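Long-range contacts in type-2 restriction enzyme AgeI (Thalassobius gelatinovorus, PDB 5DWA), which recognizes the double-stranded DNA sequence 5'-ACCGGT-3' and cleaves it after the leading adenine, giving fragments with terminal 5'-phosphates: residues 190-195 and 232-237; 164-169 and 180-185; 226-231 and 255-260; 111-116 and 272-277; 236-241 and 267-272. All blocks are in the same frame, centred on the assembly; numbering follows the deposited sequence.

Contact 1. Residues 190-195 and 232-237; sequences LLSVLS and GDFSAC
The S235 hydroxyl lies beside its own backbone N, with OG anti to the carbonyl carbon (chi1 -60°), and this places it in front of S192 N. That amide donates to S235 OG at 2.9 Å, almost straight (169°). S235 N returns a bond of 2.7 Å to S192 O, bent to 153° and tilted from the carbonyl plane, so backbone and side chain of one serine grip both backbone polar groups of S192, N and O. Without the hydroxyl, as with an alanine here, S192 N would probably lose this acceptor, and one bond rather than two would tie S192 to S235. Farther along, L194 N donates to A236 O at 3.0 Å, and the strands run parallel, with C237 CA lying 3.2 Å from L194 O in a CA-H...O contact. L194 CB rests over one face of the F234 ring, 4.0 Å from its centroid and displaced toward the rim: a CH-pi contact. With CG anti to the backbone N, the L194 branch carries CD2 to C237 SG at 3.9 Å. The arrangement belongs to the beta-alpha-beta unit of strand 191-196, helix 223-230 and strand 236-239, in the central sheet of the PD-(D/E)XK fold. I228 of helix 223-230 covers L194, F234 and C237, S192 OG bonds to S182 OG of helix 178-187, and Y272 of helix 268-277 covers L191, S235 and A236.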
# COMPACT_ATOMS: atom_id res chain seq x y z
N LEU A 190 16.31 13.20 14.98
CA LEU A 190 14.94 13.69 15.00
C LEU A 190 14.00 12.71 15.71
O LEU A 190 14.22 11.50 15.68
CB LEU A 190 14.44 13.93 13.58
CG LEU A 190 15.16 15.01 12.77
CD1 LEU A 190 14.91 14.82 11.28
CD2 LEU A 190 14.70 16.40 13.20
N LEU A 191 12.97 13.24 16.36
CA LEU A 191 11.91 12.37 16.86
C LEU A 191 11.14 11.81 15.68
O LEU A 191 10.83 12.53 14.73
CB LEU A 191 10.97 13.14 17.80
CG LEU A 191 11.54 13.54 19.16
CD1 LEU A 191 10.50 14.30 19.95
CD2 LEU A 191 11.99 12.30 19.91
N SER A 192 10.85 10.51 15.73
CA SER A 192 10.05 9.87 14.69
C SER A 192 8.96 9.04 15.34
O SER A 192 9.19 7.91 15.78
CB SER A 192 10.93 9.00 13.79
OG SER A 192 10.16 8.37 12.78
N VAL A 193 7.76 9.61 15.42
CA VAL A 193 6.68 9.01 16.19
C VAL A 193 5.70 8.31 15.25
O VAL A 193 5.36 8.85 14.20
CB VAL A 193 5.96 10.07 17.03
CG1 VAL A 193 4.79 9.48 17.80
CG2 VAL A 193 6.95 10.74 18.00
N LEU A 194 5.28 7.11 15.63
CA LEU A 194 4.17 6.43 14.96
C LEU A 194 2.89 6.71 15.74
O LEU A 194 2.75 6.27 16.88
CB LEU A 194 4.44 4.92 14.88
CG LEU A 194 3.36 4.09 14.17
CD1 LEU A 194 3.25 4.51 12.72
CD2 LEU A 194 3.67 2.60 14.29
N SER A 195 1.96 7.44 15.13
CA SER A 195 0.67 7.70 15.73
C SER A 195 -0.37 6.95 14.92
O SER A 195 -0.39 7.07 13.69
CB SER A 195 0.36 9.20 15.75
OG SER A 195 1.34 9.89 16.50
N GLY A 232 13.11 -1.37 17.10
CA GLY A 232 13.19 0.04 17.47
C GLY A 232 13.07 0.98 16.29
O GLY A 232 13.79 1.98 16.21
N ASP A 233 12.15 0.68 15.38
CA ASP A 233 12.04 1.42 14.13
C ASP A 233 11.40 2.80 14.28
O ASP A 233 11.41 3.58 13.34
CB ASP A 233 11.24 0.61 13.11
CG ASP A 233 12.02 -0.58 12.56
OD1 ASP A 233 13.26 -0.52 12.56
OD2 ASP A 233 11.37 -1.55 12.11
N PHE A 234 10.84 3.10 15.46
CA PHE A 234 10.22 4.40 15.75
C PHE A 234 10.61 4.86 17.15
O PHE A 234 10.92 4.04 18.02
CB PHE A 234 8.68 4.33 15.65
CG PHE A 234 8.19 3.94 14.29
CD1 PHE A 234 7.97 4.89 13.32
CD2 PHE A 234 7.97 2.60 13.98
CE1 PHE A 234 7.54 4.53 12.05
CE2 PHE A 234 7.54 2.23 12.72
CZ PHE A 234 7.31 3.20 11.76
N SER A 235 10.59 6.17 17.37
CA SER A 235 10.94 6.73 18.68
C SER A 235 9.95 6.26 19.73
O SER A 235 10.32 5.98 20.88
CB SER A 235 10.96 8.26 18.64
OG SER A 235 11.90 8.73 17.70
N ALA A 236 8.69 6.18 19.32
CA ALA A 236 7.59 5.77 20.18
C ALA A 236 6.37 5.57 19.32
O ALA A 236 6.30 6.08 18.21
CB ALA A 236 7.31 6.80 21.25
N CYS A 237 5.41 4.80 19.83
CA CYS A 237 4.16 4.57 19.13
C CYS A 237 3.01 4.92 20.05
O CYS A 237 2.99 4.51 21.22
CB CYS A 237 4.06 3.12 18.65
SG CYS A 237 2.44 2.65 17.95

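Contact 2. Residues 164-169 and 180-185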
# COMPACT_ATOMS: atom_id res chain seq x y z
N GLY A 164 9.09 14.30 13.41
CA GLY A 164 7.88 14.14 12.63
C GLY A 164 7.07 12.97 13.09
O GLY A 164 7.53 12.11 13.85
N ILE A 165 5.81 12.97 12.66
CA ILE A 165 4.84 11.91 12.96
C ILE A 165 4.49 11.12 11.70
O ILE A 165 4.19 11.71 10.67
CB ILE A 165 3.55 12.50 13.57
CG1 ILE A 165 3.87 13.34 14.81
CG2 ILE A 165 2.57 11.38 13.91
CD1 ILE A 165 2.64 13.98 15.43
N HIS A 166 4.57 9.78 11.80
CA HIS A 166 4.02 8.88 10.82
C HIS A 166 2.62 8.55 11.29
O HIS A 166 2.46 7.85 12.28
CB HIS A 166 4.89 7.63 10.73
CG HIS A 166 6.32 7.96 10.49
ND1 HIS A 166 6.86 8.02 9.23
CD2 HIS A 166 7.31 8.31 11.35
CE1 HIS A 166 8.13 8.38 9.31
NE2 HIS A 166 8.43 8.57 10.59
N ALA A 167 1.63 9.11 10.60
CA ALA A 167 0.24 9.00 11.02
C ALA A 167 -0.45 7.96 10.16
O ALA A 167 -0.42 8.05 8.93
CB ALA A 167 -0.47 10.34 10.90
N LYS A 168 -1.02 6.94 10.79
CA LYS A 168 -1.69 5.89 10.04
C LYS A 168 -2.97 5.51 10.75
O LYS A 168 -2.95 5.17 11.92
CB LYS A 168 -0.81 4.64 9.91
CG LYS A 168 0.65 4.91 9.58
CD LYS A 168 1.32 3.66 9.05
CE LYS A 168 0.98 3.43 7.59
NZ LYS A 168 1.61 4.45 6.70
N VAL A 169 -4.08 5.56 10.03
CA VAL A 169 -5.31 5.03 10.59
C VAL A 169 -5.14 3.54 10.90
O VAL A 169 -5.50 3.07 11.98
CB VAL A 169 -6.49 5.23 9.64
CG1 VAL A 169 -7.69 4.38 10.09
CG2 VAL A 169 -6.84 6.71 9.54
N PRO A 180 11.88 2.94 6.61
CA PRO A 180 13.14 3.57 6.19
C PRO A 180 13.20 5.06 6.49
O PRO A 180 14.22 5.54 6.96
CB PRO A 180 13.17 3.30 4.68
CG PRO A 180 12.33 2.06 4.51
CD PRO A 180 11.22 2.23 5.50
N ALA A 181 12.11 5.79 6.25
CA ALA A 181 12.06 7.21 6.61
C ALA A 181 12.34 7.40 8.09
O ALA A 181 13.09 8.29 8.49
CB ALA A 181 10.72 7.82 6.24
N SER A 182 11.72 6.56 8.91
CA SER A 182 11.84 6.70 10.35
C SER A 182 13.27 6.47 10.82
O SER A 182 13.78 7.21 11.65
CB SER A 182 10.90 5.73 11.06
OG SER A 182 10.93 5.94 12.46
N ARG A 183 13.92 5.44 10.28
CA ARG A 183 15.30 5.16 10.65
C ARG A 183 16.21 6.32 10.25
O ARG A 183 17.12 6.68 10.99
CB ARG A 183 15.77 3.87 9.99
CG ARG A 183 15.16 2.63 10.57
CD ARG A 183 15.69 1.39 9.87
NE ARG A 183 15.06 0.18 10.37
CZ ARG A 183 15.23 -1.02 9.83
NH1 ARG A 183 16.01 -1.17 8.77
NH2 ARG A 183 14.61 -2.08 10.34
N ILE A 184 15.95 6.90 9.08
CA ILE A 184 16.73 8.03 8.61
C ILE A 184 16.56 9.22 9.56
O ILE A 184 17.53 9.86 9.97
CB ILE A 184 16.34 8.42 7.17
CG1 ILE A 184 16.86 7.36 6.19
CG2 ILE A 184 16.88 9.79 6.80
CD1 ILE A 184 16.19 7.40 4.82
N MET A 185 15.31 9.52 9.91
CA MET A 185 15.03 10.60 10.84
C MET A 185 15.71 10.41 12.20
O MET A 185 16.32 11.34 12.72
CB MET A 185 13.52 10.74 11.04
CG MET A 185 12.79 11.20 9.80
SD MET A 185 11.00 11.06 9.94
CE MET A 185 10.71 12.18 11.30
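A beta-alpha-beta unit of the PD-(D/E)XK nuclease core, made of strand 159-168, helix 178-187 and strand 191-196, sets H166 against A181, S182 and M185. Strand 164-168 and helix 180-185 run nearly antiparallel, at 164°, their axes 10.2 Å apart, and the imidazole spans much of that interval. With CG anti to the carbonyl carbon (chi1 -53°), H166 points its ring at the helix. The CE1 end meets A181 CB at 4.1 Å, near the ring plane; NE2 lies 3.8 Å from S182 CB and 3.6 Å from M185 SD, both approaching obliquely. Around the ring, ND1 is bonded to D178 OD1, S192 OG makes a weak hydrogen bond with NE2, and F234 forms an edge-to-face pair with it. A leucine in its place would probably leave D178 OD1 and S192 OG without these nitrogen partners and break the edge-to-face pair with F234. K168, two residues on, forms a salt bridge with D178, and V169 packs on a phosphate of the bound DNA, which puts this strand end at the nucleic acid. Two residues before H166 in the same strand, G164 meets M185: the thioether bends at chi3 (62°) and brings M185 CE to 3.4 Å from G164 N, where a beta carbon on G164 would crowd that methyl.

Contact 3. Residues 226-231 and 255-260; sequences NYIEGH and RHIYVS
The apolar part of this contact is carried by I228 and I257, whose side chains cross at about a right angle. With CG1 anti to the carbonyl carbon (chi1 -61°) and CG2 anti to the backbone N, I228 points the ends of both branches at I257. I228 CD1 lies 3.9 Å from I257 CG1 and 3.9 Å from I257 CD1, while I228 CG2 also touches I257 CG1, so both arms of I228 lie against the same side of the long branch of I257. Oxygen-to-carbon contacts come next. I228 O sits 3.5 Å from R255 CB and is bonded to S253 OG. E229 runs out extended and brings OE2 to 3.9 Å from the methyl CD1 of I257; the same oxygen is engaged by R225 in a salt bridge and by S247 OG. Backbone hydrogen bonds shape the helix itself: N226 O accepts from both G230 N and H231 N, each at 2.9 Å, a widened pi-type turn. The contact lays helix 223-230 against strand 257-259, the outermost strand at this end of the chain's mixed sheet. I228 and I257 both reach C237 on the adjoining strand 236-239, and R255 touches M186 of helix 178-187.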
# COMPACT_ATOMS: atom_id res chain seq x y z
N ASN A 226 6.87 -6.14 16.59
CA ASN A 226 8.30 -6.43 16.52
C ASN A 226 9.09 -5.27 15.91
O ASN A 226 10.21 -5.01 16.33
CB ASN A 226 8.56 -7.72 15.72
CG ASN A 226 8.12 -8.97 16.47
OD1 ASN A 226 8.09 -9.00 17.70
ND2 ASN A 226 7.79 -10.02 15.73
N TYR A 227 8.51 -4.58 14.93
CA TYR A 227 9.16 -3.40 14.35
C TYR A 227 9.50 -2.38 15.43
O TYR A 227 10.58 -1.78 15.43
CB TYR A 227 8.25 -2.72 13.30
CG TYR A 227 7.89 -3.53 12.07
CD1 TYR A 227 8.72 -4.53 11.59
CD2 TYR A 227 6.71 -3.27 11.39
CE1 TYR A 227 8.38 -5.27 10.47
CE2 TYR A 227 6.36 -4.00 10.26
CZ TYR A 227 7.20 -4.99 9.80
OH TYR A 227 6.85 -5.72 8.68
N ILE A 228 8.55 -2.18 16.34
CA ILE A 228 8.66 -1.18 17.38
C ILE A 228 9.47 -1.66 18.59
O ILE A 228 10.49 -1.06 18.95
CB ILE A 228 7.27 -0.74 17.86
CG1 ILE A 228 6.49 -0.12 16.70
CG2 ILE A 228 7.36 0.23 19.02
CD1 ILE A 228 4.97 -0.23 16.84
N GLU A 229 9.00 -2.74 19.21
CA GLU A 229 9.58 -3.21 20.46
C GLU A 229 10.88 -3.97 20.25
O GLU A 229 11.74 -3.99 21.12
CB GLU A 229 8.57 -4.09 21.20
CG GLU A 229 7.29 -3.35 21.59
CD GLU A 229 6.35 -4.21 22.41
OE1 GLU A 229 6.58 -5.43 22.51
OE2 GLU A 229 5.38 -3.66 22.96
N GLY A 230 11.03 -4.59 19.09
CA GLY A 230 12.21 -5.39 18.82
C GLY A 230 13.28 -4.62 18.07
O GLY A 230 14.41 -4.49 18.54
N HIS A 231 12.91 -4.11 16.90
CA HIS A 231 13.86 -3.43 16.02
C HIS A 231 14.06 -1.95 16.36
O HIS A 231 15.05 -1.34 15.96
CB HIS A 231 13.41 -3.56 14.56
CG HIS A 231 13.39 -4.96 14.05
ND1 HIS A 231 12.73 -5.33 12.90
CD2 HIS A 231 13.95 -6.10 14.54
CE1 HIS A 231 12.88 -6.62 12.70
NE2 HIS A 231 13.62 -7.11 13.68
N ARG A 255 11.98 1.06 22.96
CA ARG A 255 10.89 1.84 22.36
C ARG A 255 9.56 1.23 22.75
O ARG A 255 9.43 0.01 22.83
CB ARG A 255 11.03 1.87 20.84
CG ARG A 255 12.41 2.31 20.36
CD ARG A 255 12.74 3.71 20.84
NE ARG A 255 14.04 4.15 20.32
CZ ARG A 255 14.54 5.37 20.51
NH1 ARG A 255 13.87 6.27 21.21
NH2 ARG A 255 15.73 5.67 20.01
N HIS A 256 8.56 2.08 22.96
CA HIS A 256 7.30 1.62 23.54
C HIS A 256 6.07 1.95 22.71
O HIS A 256 6.07 2.91 21.95
CB HIS A 256 7.14 2.21 24.93
CG HIS A 256 8.10 1.66 25.93
ND1 HIS A 256 9.45 1.97 25.93
CD2 HIS A 256 7.92 0.80 26.97
CE1 HIS A 256 10.05 1.33 26.92
NE2 HIS A 256 9.14 0.62 27.57
N ILE A 257 5.05 1.11 22.86
CA ILE A 257 3.70 1.39 22.39
C ILE A 257 2.88 1.90 23.57
O ILE A 257 2.77 1.23 24.60
CB ILE A 257 3.04 0.13 21.79
CG1 ILE A 257 3.74 -0.28 20.49
CG2 ILE A 257 1.56 0.38 21.52
CD1 ILE A 257 3.54 -1.74 20.13
N TYR A 258 2.33 3.10 23.41
CA TYR A 258 1.44 3.73 24.39
C TYR A 258 0.01 3.75 23.86
O TYR A 258 -0.21 3.82 22.66
CB TYR A 258 1.90 5.15 24.73
CG TYR A 258 3.30 5.21 25.28
CD1 TYR A 258 3.56 4.92 26.62
CD2 TYR A 258 4.38 5.54 24.47
CE1 TYR A 258 4.84 4.96 27.13
CE2 TYR A 258 5.66 5.59 24.97
CZ TYR A 258 5.89 5.30 26.30
OH TYR A 258 7.18 5.34 26.79
N VAL A 259 -0.96 3.70 24.77
CA VAL A 259 -2.36 3.59 24.39
C VAL A 259 -3.19 4.59 25.18
O VAL A 259 -3.06 4.69 26.40
CB VAL A 259 -2.91 2.16 24.63
CG1 VAL A 259 -4.36 2.05 24.20
CG2 VAL A 259 -2.06 1.12 23.91
N SER A 260 -4.06 5.33 24.50
CA SER A 260 -4.90 6.30 25.19
C SER A 260 -6.16 6.63 24.41
O SER A 260 -6.29 6.26 23.24
CB SER A 260 -4.13 7.60 25.46
OG SER A 260 -4.04 8.41 24.29

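Contact 4. Residues 111-116 and 272-277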
# COMPACT_ATOMS: atom_id res chain seq x y z
N HIS A 111 3.59 24.78 25.58
CA HIS A 111 4.98 24.36 25.78
C HIS A 111 5.87 24.73 24.60
O HIS A 111 6.98 24.22 24.47
CB HIS A 111 5.03 22.85 26.04
CG HIS A 111 4.15 22.41 27.16
ND1 HIS A 111 4.55 22.43 28.47
CD2 HIS A 111 2.88 21.94 27.16
CE1 HIS A 111 3.57 21.99 29.24
NE2 HIS A 111 2.55 21.68 28.47
N GLY A 112 5.37 25.61 23.74
CA GLY A 112 6.10 26.05 22.56
C GLY A 112 6.30 24.99 21.49
O GLY A 112 7.21 25.07 20.67
N ILE A 113 5.43 23.98 21.49
CA ILE A 113 5.51 22.89 20.53
C ILE A 113 4.35 23.01 19.56
O ILE A 113 3.24 23.38 19.94
CB ILE A 113 5.50 21.52 21.24
CG1 ILE A 113 6.69 21.42 22.19
CG2 ILE A 113 5.54 20.37 20.23
CD1 ILE A 113 6.52 20.37 23.26
N ARG A 114 4.61 22.70 18.29
CA ARG A 114 3.62 22.87 17.25
C ARG A 114 3.70 21.78 16.19
O ARG A 114 4.79 21.45 15.73
CB ARG A 114 3.78 24.24 16.58
CG ARG A 114 2.69 24.57 15.56
CD ARG A 114 2.92 25.94 14.93
NE ARG A 114 4.16 26.00 14.17
CZ ARG A 114 4.73 27.13 13.76
NH1 ARG A 114 4.17 28.29 14.04
NH2 ARG A 114 5.86 27.09 13.06
N LEU A 115 2.54 21.23 15.84
CA LEU A 115 2.42 20.27 14.75
C LEU A 115 1.91 20.93 13.47
O LEU A 115 1.07 21.83 13.51
CB LEU A 115 1.44 19.16 15.15
CG LEU A 115 1.69 18.43 16.48
CD1 LEU A 115 0.63 17.36 16.68
CD2 LEU A 115 3.09 17.82 16.55
N THR A 116 2.39 20.45 12.34
CA THR A 116 1.94 20.93 11.05
C THR A 116 1.81 19.76 10.08
O THR A 116 2.78 19.04 9.83
CB THR A 116 2.92 21.96 10.46
OG1 THR A 116 3.09 23.04 11.39
CG2 THR A 116 2.38 22.50 9.14
N TYR A 272 5.12 13.10 26.55
CA TYR A 272 6.27 12.56 25.85
C TYR A 272 7.02 13.64 25.07
O TYR A 272 8.23 13.78 25.20
CB TYR A 272 5.84 11.44 24.91
CG TYR A 272 6.94 10.94 24.00
CD1 TYR A 272 7.93 10.08 24.47
CD2 TYR A 272 6.98 11.32 22.66
CE1 TYR A 272 8.93 9.63 23.64
CE2 TYR A 272 7.98 10.87 21.82
CZ TYR A 272 8.95 10.02 22.31
OH TYR A 272 9.95 9.57 21.48
N LEU A 273 6.29 14.41 24.27
CA LEU A 273 6.90 15.50 23.51
C LEU A 273 7.55 16.53 24.43
O LEU A 273 8.66 16.99 24.17
CB LEU A 273 5.88 16.18 22.60
CG LEU A 273 5.40 15.34 21.42
CD1 LEU A 273 4.56 16.20 20.49
CD2 LEU A 273 6.57 14.71 20.67
N VAL A 274 6.85 16.90 25.50
CA VAL A 274 7.36 17.92 26.41
C VAL A 274 8.66 17.45 27.07
O VAL A 274 9.63 18.20 27.15
CB VAL A 274 6.32 18.28 27.49
CG1 VAL A 274 6.96 19.12 28.59
CG2 VAL A 274 5.16 19.03 26.87
N ALA A 275 8.67 16.19 27.51
CA ALA A 275 9.85 15.62 28.14
C ALA A 275 11.02 15.49 27.16
O ALA A 275 12.16 15.80 27.50
CB ALA A 275 9.52 14.26 28.73
N GLN A 276 10.73 15.03 25.95
CA GLN A 276 11.76 14.86 24.93
C GLN A 276 12.37 16.18 24.45
O GLN A 276 13.52 16.21 24.02
CB GLN A 276 11.20 14.10 23.73
CG GLN A 276 10.88 12.65 24.00
CD GLN A 276 12.11 11.83 24.32
OE1 GLN A 276 13.15 11.99 23.68
NE2 GLN A 276 12.00 10.96 25.31
N LEU A 277 11.59 17.26 24.53
CA LEU A 277 11.98 18.52 23.90
C LEU A 277 12.34 19.62 24.88
O LEU A 277 12.60 20.75 24.49
CB LEU A 277 10.87 19.01 22.97
CG LEU A 277 10.53 18.09 21.80
CD1 LEU A 277 9.35 18.63 20.99
CD2 LEU A 277 11.75 17.88 20.92
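H111 and I113 face helix 272-277 across a strand-helix crossing in which the axes of 113-116 and 272-277 come within 10.5 Å at 118° between their directions. The approach begins where helix 84-109 ends in a Schellman motif: G112, with positive phi, is its C-prime residue, and I113 N folds back to L108 O before the chain enters the strand. Just ahead of that glycine, H111 offers one ring face to V274. The methyl CG2 of V274 stands 3.7 Å from the imidazole centroid, 16° off the normal and shifted toward the rim, a CH-pi contact whose nearest pair is H111 CG to V274 CG2 at 3.5 Å. The first torsion of V274 (168°) sends CG1 anti to the backbone N and CG2 anti to the carbonyl carbon, which leaves CG2 as the methyl over the ring. H111 NE2 is buried here with no polar partner in the model. I113 makes the hydrophobic part: its CD1 reaches L277 CD1 at 4.0 Å, V274 CG2 at 4.1 Å and L273 CB at 4.3 Å, so one methyl touches two adjacent residues, L273 and V274, and L277 one turn on. L108 of helix 84-109 also packs here, touching I113, L115 and L273, while R114 points away to salt bridges with E146, D155 and E157. Where I113 meets the helix, L277 N makes weak bonds to L273 O, at 3.0 Å, and to V274 O.

Contact 5. Residues 236-241 and 267-272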
# COMPACT_ATOMS: atom_id res chain seq x y z
N ALA A 236 8.69 6.18 19.32
CA ALA A 236 7.59 5.77 20.18
C ALA A 236 6.37 5.57 19.32
O ALA A 236 6.30 6.08 18.21
CB ALA A 236 7.31 6.80 21.25
N CYS A 237 5.41 4.80 19.83
CA CYS A 237 4.16 4.57 19.13
C CYS A 237 3.01 4.92 20.05
O CYS A 237 2.99 4.51 21.22
CB CYS A 237 4.06 3.12 18.65
SG CYS A 237 2.44 2.65 17.95
N PHE A 238 2.06 5.68 19.53
CA PHE A 238 0.86 6.04 20.27
C PHE A 238 -0.34 5.53 19.53
O PHE A 238 -0.55 5.89 18.37
CB PHE A 238 0.79 7.56 20.47
CG PHE A 238 1.91 8.08 21.32
CD1 PHE A 238 3.14 8.37 20.75
CD2 PHE A 238 1.74 8.24 22.68
CE1 PHE A 238 4.18 8.84 21.53
CE2 PHE A 238 2.78 8.69 23.47
CZ PHE A 238 4.00 8.99 22.89
N SER A 239 -1.11 4.66 20.17
CA SER A 239 -2.31 4.11 19.57
C SER A 239 -3.53 4.66 20.27
O SER A 239 -3.54 4.84 21.49
CB SER A 239 -2.31 2.59 19.65
OG SER A 239 -3.57 2.09 19.22
N TYR A 240 -4.57 4.92 19.49
CA TYR A 240 -5.83 5.42 20.04
C TYR A 240 -6.92 4.37 19.88
O TYR A 240 -8.11 4.68 19.90
CB TYR A 240 -6.21 6.74 19.38
CG TYR A 240 -5.12 7.77 19.58
CD1 TYR A 240 -4.17 8.01 18.59
CD2 TYR A 240 -5.00 8.44 20.79
CE1 TYR A 240 -3.14 8.93 18.79
CE2 TYR A 240 -3.98 9.36 21.00
CZ TYR A 240 -3.06 9.60 19.99
OH TYR A 240 -2.04 10.50 20.20
N ASN A 241 -6.49 3.13 19.72
CA ASN A 241 -7.40 2.00 19.87
C ASN A 241 -7.27 1.51 21.29
O ASN A 241 -6.22 0.98 21.67
CB ASN A 241 -7.05 0.89 18.87
CG ASN A 241 -8.09 -0.21 18.84
OD1 ASN A 241 -8.79 -0.45 19.83
ND2 ASN A 241 -8.20 -0.89 17.70
N ASP A 267 -1.86 14.42 27.71
CA ASP A 267 -1.88 12.96 27.78
C ASP A 267 -0.46 12.40 27.64
O ASP A 267 0.51 13.15 27.69
CB ASP A 267 -2.82 12.36 26.72
CG ASP A 267 -2.42 12.72 25.29
OD1 ASP A 267 -1.35 13.32 25.07
OD2 ASP A 267 -3.19 12.38 24.37
N GLU A 268 -0.35 11.09 27.48
CA GLU A 268 0.97 10.47 27.36
C GLU A 268 1.76 11.01 26.17
O GLU A 268 2.98 11.13 26.24
CB GLU A 268 0.84 8.95 27.26
CG GLU A 268 0.47 8.30 28.58
CD GLU A 268 0.73 6.81 28.58
OE1 GLU A 268 0.09 6.09 27.79
OE2 GLU A 268 1.59 6.37 29.37
N PHE A 269 1.06 11.34 25.08
CA PHE A 269 1.73 11.87 23.90
C PHE A 269 2.32 13.26 24.16
O PHE A 269 3.49 13.50 23.86
CB PHE A 269 0.76 11.92 22.71
CG PHE A 269 1.34 12.57 21.48
CD1 PHE A 269 2.40 11.98 20.81
CD2 PHE A 269 0.84 13.77 21.00
CE1 PHE A 269 2.94 12.57 19.67
CE2 PHE A 269 1.38 14.37 19.87
CZ PHE A 269 2.43 13.76 19.20
N THR A 270 1.52 14.16 24.73
CA THR A 270 2.01 15.51 25.00
C THR A 270 3.09 15.48 26.09
O THR A 270 4.10 16.17 25.98
CB THR A 270 0.88 16.47 25.41
OG1 THR A 270 0.29 16.06 26.65
CG2 THR A 270 -0.19 16.50 24.33
N ASP A 271 2.90 14.65 27.11
CA ASP A 271 3.92 14.47 28.14
C ASP A 271 5.23 14.01 27.52
O ASP A 271 6.32 14.46 27.90
CB ASP A 271 3.46 13.47 29.20
CG ASP A 271 2.38 14.02 30.10
OD1 ASP A 271 2.18 15.26 30.13
OD2 ASP A 271 1.72 13.22 30.80
N TYR A 272 5.12 13.10 26.55
CA TYR A 272 6.27 12.56 25.85
C TYR A 272 7.02 13.64 25.07
O TYR A 272 8.23 13.78 25.20
CB TYR A 272 5.84 11.44 24.91
CG TYR A 272 6.94 10.94 24.00
CD1 TYR A 272 7.93 10.08 24.47
CD2 TYR A 272 6.98 11.32 22.66
CE1 TYR A 272 8.93 9.63 23.64
CE2 TYR A 272 7.98 10.87 21.82
CZ TYR A 272 8.95 10.02 22.31
OH TYR A 272 9.95 9.57 21.48
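F238 takes the centre of the first shell, against F269 and Y272 of the helix. F269 turns an edge to the face of F238 in a T-shaped pair, centroids 5.1 Å apart and planes at 79°, with F269 CD1 3.7 Å from F238 CD1. The ring of F269 reaches this place with CG anti to the backbone N (chi1 175°), and its CB also lies over the F238 face. The opposite rim of F238 touches the helix backbone, CE2 coming to 3.4 Å from F269 CA, while CZ meets Y272 CB at 3.7 Å, the two rings inclined at 57°. A236 CB lies over the face of the Y272 ring, 3.8 Å from CZ, and Y240 OH reaches F269 CB at 4.0 Å. Beyond this cluster, the start of the helix is fixed by a capping box: T270 N donates to D267 OD1 at 3.0 Å, nearly along its C-O axis, and D267 N to T270 OG1 at 2.9 Å. Y104 of helix 84-109 bonds through its hydroxyl to both D267 OD2 and Y240 OH, and Y258 of the next strand meets the F238 ring. Strand 236-239 and helix 268-272 are thus joined by aromatic and methyl surfaces, with the polar bonds placed at the helix N terminus; the union probably depends on ring shape and fit more than on charge.

How the contacts relate
Going from the N terminus, contact 4 opens first, at 111-116, and closes last, at 272-277, so its long loop encloses the other four. Contact 2 closes a short loop from 164-169 to 180-185, within the crossover to strand 191-196, before contact 1 starts at 190-195. Contact 1 closes at 232-237 and is crossed by contact 3, which runs from 226-231 to 255-260. Contact 5 begins on residues 236-237 where contact 1 ends, crosses contact 3, and finishes at Y272, where contact 4 takes over. Together they tie one mixed sheet to its helices: 178-187 and 223-230 through contacts 2 and 3, the C-terminal helix through 4 and 5, and strand to strand through 1.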